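Local coordinates for Galactose/lactose metabolism regulatory protein GAL80 (PDB 3BTV), which represses the yeast galactose and lactose metabolic genes by binding the activator GAL4 and blocking its transcriptional activation while no inducing sugar is present, at residues 125-130 with 209-214. The protein carries 1 engineered substitution. Sequence-based numbering, arbitrary orientation.
Sequences EWALAC and LVTTTF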
ATOM      1  N   GLU B 125     -13.642  -6.607 -26.211  1.00 56.68           N
ATOM      2  CA  GLU B 125     -12.625  -6.824 -25.190  1.00 48.98           C
ATOM      3  C   GLU B 125     -12.297  -5.559 -24.421  1.00 54.02           C
ATOM      4  O   GLU B 125     -12.488  -4.454 -24.921  1.00 62.34           O
ATOM      5  CB  GLU B 125     -11.363  -7.403 -25.814  1.00 58.04           C
ATOM      6  CG  GLU B 125     -11.546  -8.842 -26.231  1.00 71.06           C
ATOM      7  CD  GLU B 125     -10.244  -9.492 -26.607  1.00 97.10           C
ATOM      8  OE1 GLU B 125      -9.493  -8.874 -27.395  1.00 78.47           O
ATOM      9  OE2 GLU B 125      -9.973 -10.611 -26.113  1.00111.98           O
ATOM     10  N   TRP B 126     -11.840  -5.733 -23.186  1.00 47.17           N
ATOM     11  CA  TRP B 126     -11.320  -4.624 -22.392  1.00 47.97           C
ATOM     12  C   TRP B 126      -9.896  -4.365 -22.870  1.00 65.32           C
ATOM     13  O   TRP B 126      -9.154  -5.312 -23.097  1.00 60.98           O
ATOM     14  CB  TRP B 126     -11.333  -4.973 -20.900  1.00 42.01           C
ATOM     15  CG  TRP B 126     -10.751  -3.881 -20.052  1.00 44.66           C
ATOM     16  CD1 TRP B 126      -9.502  -3.842 -19.525  1.00 42.62           C
ATOM     17  CD2 TRP B 126     -11.387  -2.655 -19.675  1.00 44.90           C
ATOM     18  NE1 TRP B 126      -9.315  -2.671 -18.844  1.00 50.61           N
ATOM     19  CE2 TRP B 126     -10.459  -1.920 -18.923  1.00 49.54           C
ATOM     20  CE3 TRP B 126     -12.649  -2.103 -19.913  1.00 52.40           C
ATOM     21  CZ2 TRP B 126     -10.753  -0.663 -18.384  1.00 50.21           C
ATOM     22  CZ3 TRP B 126     -12.943  -0.861 -19.377  1.00 43.75           C
ATOM     23  CH2 TRP B 126     -11.998  -0.151 -18.630  1.00 51.37           C
ATOM     24  N   ALA B 127      -9.503  -3.104 -23.043  1.00 64.76           N
ATOM     25  CA  ALA B 127     -10.323  -1.945 -22.722  1.00 53.96           C
ATOM     26  C   ALA B 127     -11.282  -1.594 -23.849  1.00 54.62           C
ATOM     27  O   ALA B 127     -11.020  -1.874 -25.021  1.00 63.97           O
ATOM     28  CB  ALA B 127      -9.425  -0.742 -22.404  1.00 56.25           C
ATOM     29  N   LEU B 128     -12.392  -0.956 -23.490  1.00 53.52           N
ATOM     30  CA  LEU B 128     -13.411  -0.615 -24.469  1.00 53.17           C
ATOM     31  C   LEU B 128     -12.856   0.370 -25.499  1.00 53.49           C
ATOM     32  O   LEU B 128     -13.048   0.200 -26.699  1.00 61.61           O
ATOM     33  CB  LEU B 128     -14.652  -0.028 -23.784  1.00 53.74           C
ATOM     34  CG  LEU B 128     -15.772   0.382 -24.750  1.00 58.02           C
ATOM     35  CD1 LEU B 128     -16.126  -0.766 -25.707  1.00 61.15           C
ATOM     36  CD2 LEU B 128     -17.006   0.846 -23.983  1.00 61.86           C
ATOM     37  N   ALA B 129     -12.143   1.386 -25.025  1.00 59.11           N
ATOM     38  CA  ALA B 129     -11.585   2.392 -25.924  1.00 56.37           C
ATOM     39  C   ALA B 129     -10.322   3.026 -25.346  1.00 57.99           C
ATOM     40  O   ALA B 129      -9.839   2.619 -24.285  1.00 59.53           O
ATOM     41  CB  ALA B 129     -12.619   3.455 -26.230  1.00 62.05           C
ATOM     42  N   CYS B 130      -9.785   4.009 -26.061  1.00 64.83           N
ATOM     43  CA  CYS B 130      -8.547   4.688 -25.657  1.00 66.09           C
ATOM     44  C   CYS B 130      -8.761   5.867 -24.721  1.00 69.40           C
ATOM     45  O   CYS B 130      -7.799   6.419 -24.188  1.00 73.23           O
ATOM     46  CB  CYS B 130      -7.803   5.182 -26.898  1.00 71.61           C
ATOM     47  SG  CYS B 130      -7.266   3.836 -27.950  1.00 80.51           S
ATOM     48  N   LEU B 209      -0.390   0.128 -17.885  1.00 48.35           N
ATOM     49  CA  LEU B 209      -0.404  -0.417 -16.530  1.00 40.79           C
ATOM     50  C   LEU B 209      -1.694  -0.078 -15.796  1.00 48.60           C
ATOM     51  O   LEU B 209      -2.241  -0.895 -15.058  1.00 43.88           O
ATOM     52  CB  LEU B 209       0.783   0.131 -15.732  1.00 49.74           C
ATOM     53  CG  LEU B 209       0.868  -0.362 -14.283  1.00 47.18           C
ATOM     54  CD1 LEU B 209       1.026  -1.886 -14.281  1.00 48.17           C
ATOM     55  CD2 LEU B 209       2.005   0.296 -13.521  1.00 38.84           C
ATOM     56  N   VAL B 210      -2.173   1.144 -15.979  1.00 39.56           N
ATOM     57  CA  VAL B 210      -3.346   1.582 -15.247  1.00 43.33           C
ATOM     58  C   VAL B 210      -4.625   1.044 -15.874  1.00 50.54           C
ATOM     59  O   VAL B 210      -5.434   0.361 -15.221  1.00 44.84           O
ATOM     60  CB  VAL B 210      -3.405   3.102 -15.168  1.00 43.33           C
ATOM     61  CG1 VAL B 210      -4.595   3.528 -14.326  1.00 44.06           C
ATOM     62  CG2 VAL B 210      -2.115   3.631 -14.566  1.00 42.95           C
ATOM     63  N   THR B 211      -4.787   1.340 -17.153  1.00 49.48           N
ATOM     64  CA  THR B 211      -5.994   0.992 -17.874  1.00 43.44           C
ATOM     65  C   THR B 211      -6.216  -0.506 -17.881  1.00 43.83           C
ATOM     66  O   THR B 211      -7.337  -0.987 -17.712  1.00 50.16           O
ATOM     67  CB  THR B 211      -5.906   1.475 -19.336  1.00 48.69           C
ATOM     68  OG1 THR B 211      -5.692   2.895 -19.351  1.00 51.98           O
ATOM     69  CG2 THR B 211      -7.182   1.134 -20.080  1.00 46.87           C
ATOM     70  N   THR B 212      -5.140  -1.249 -18.075  1.00 43.14           N
ATOM     71  CA  THR B 212      -5.274  -2.668 -18.342  1.00 45.10           C
ATOM     72  C   THR B 212      -5.107  -3.511 -17.088  1.00 50.54           C
ATOM     73  O   THR B 212      -6.053  -4.154 -16.633  1.00 53.57           O
ATOM     74  CB  THR B 212      -4.280  -3.116 -19.426  1.00 57.13           C
ATOM     75  OG1 THR B 212      -4.324  -2.184 -20.515  1.00 53.72           O
ATOM     76  CG2 THR B 212      -4.624  -4.528 -19.937  1.00 50.51           C
ATOM     77  N   THR B 213      -3.906  -3.496 -16.525  1.00 46.35           N
ATOM     78  CA  THR B 213      -3.572  -4.364 -15.407  1.00 37.79           C
ATOM     79  C   THR B 213      -4.323  -3.962 -14.148  1.00 43.22           C
ATOM     80  O   THR B 213      -5.006  -4.767 -13.542  1.00 42.46           O
ATOM     81  CB  THR B 213      -2.069  -4.341 -15.111  1.00 54.86           C
ATOM     82  OG1 THR B 213      -1.352  -4.566 -16.325  1.00 57.95           O
ATOM     83  CG2 THR B 213      -1.710  -5.431 -14.097  1.00 53.42           C
ATOM     84  N   PHE B 214      -4.196  -2.699 -13.770  1.00 41.49           N
ATOM     85  CA  PHE B 214      -4.975  -2.173 -12.671  1.00 37.38           C
ATOM     86  C   PHE B 214      -6.475  -2.254 -12.963  1.00 41.59           C
ATOM     87  O   PHE B 214      -7.266  -2.572 -12.075  1.00 42.78           O
ATOM     88  CB  PHE B 214      -4.548  -0.742 -12.369  1.00 37.88           C
ATOM     89  CG  PHE B 214      -5.384  -0.073 -11.319  1.00 42.50           C
ATOM     90  CD1 PHE B 214      -5.208  -0.371  -9.983  1.00 45.08           C
ATOM     91  CD2 PHE B 214      -6.349   0.843 -11.674  1.00 44.22           C
ATOM     92  CE1 PHE B 214      -5.975   0.240  -9.027  1.00 47.58           C
ATOM     93  CE2 PHE B 214      -7.123   1.462 -10.715  1.00 43.72           C
ATOM     94  CZ  PHE B 214      -6.935   1.163  -9.399  1.00 39.45           C
TER
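Trp126 and Thr211 illustrate how a loop at the end of a Rossmann strand can be tied to the adjoining domain by one directed bond and a little hydrophobic contact. The indole NE1 of Trp126 gives its hydrogen to the carbonyl O of Thr211 at 2.8 Å, with a moderately bent N-H...O angle of 148°. That oxygen lies at the edge of the indole, close to the ring plane, whereas the nitrogen approaches tilted by 29° from the carbonyl plane of Thr211. With CG anti to the backbone N (chi1 178°), the Trp126 ring extends until its pyrrole edge reaches the helix.

The peptide bond between Trp126 and Ala127 is cis, and the methyl of Ala127 sits over the centre of its neighbour's ring, 3.8 Å above the plane; from there it meets Thr211 CG2 at 3.7 Å. Glu125-Trp126-Ala127 probably occupies the place of the Glu-Lys-Pro motif, with its cis proline, of Gfo/Idh/MocA oxidoreductases. Thr211 thus offers two surfaces: its carbonyl to the indole edge and its methyl to Ala127. Its hydroxyl is hydrogen-bonded to the side chain of Asp208. A wider pi-type turn spans 209-214, in which Phe214 N bonds to Leu209 O.

The buried contact joins the loop between strand 121-125 and helix 132-143 of the nucleotide-binding-type domain to helix 209-225 of the C-terminal domain. His216 of that helix meets the Trp126 ring edge-to-face, Leu411 and His412 of helix 405-424 also adjoin the indole, and Phe214 reaches strand 276-283 of the large mixed sheet.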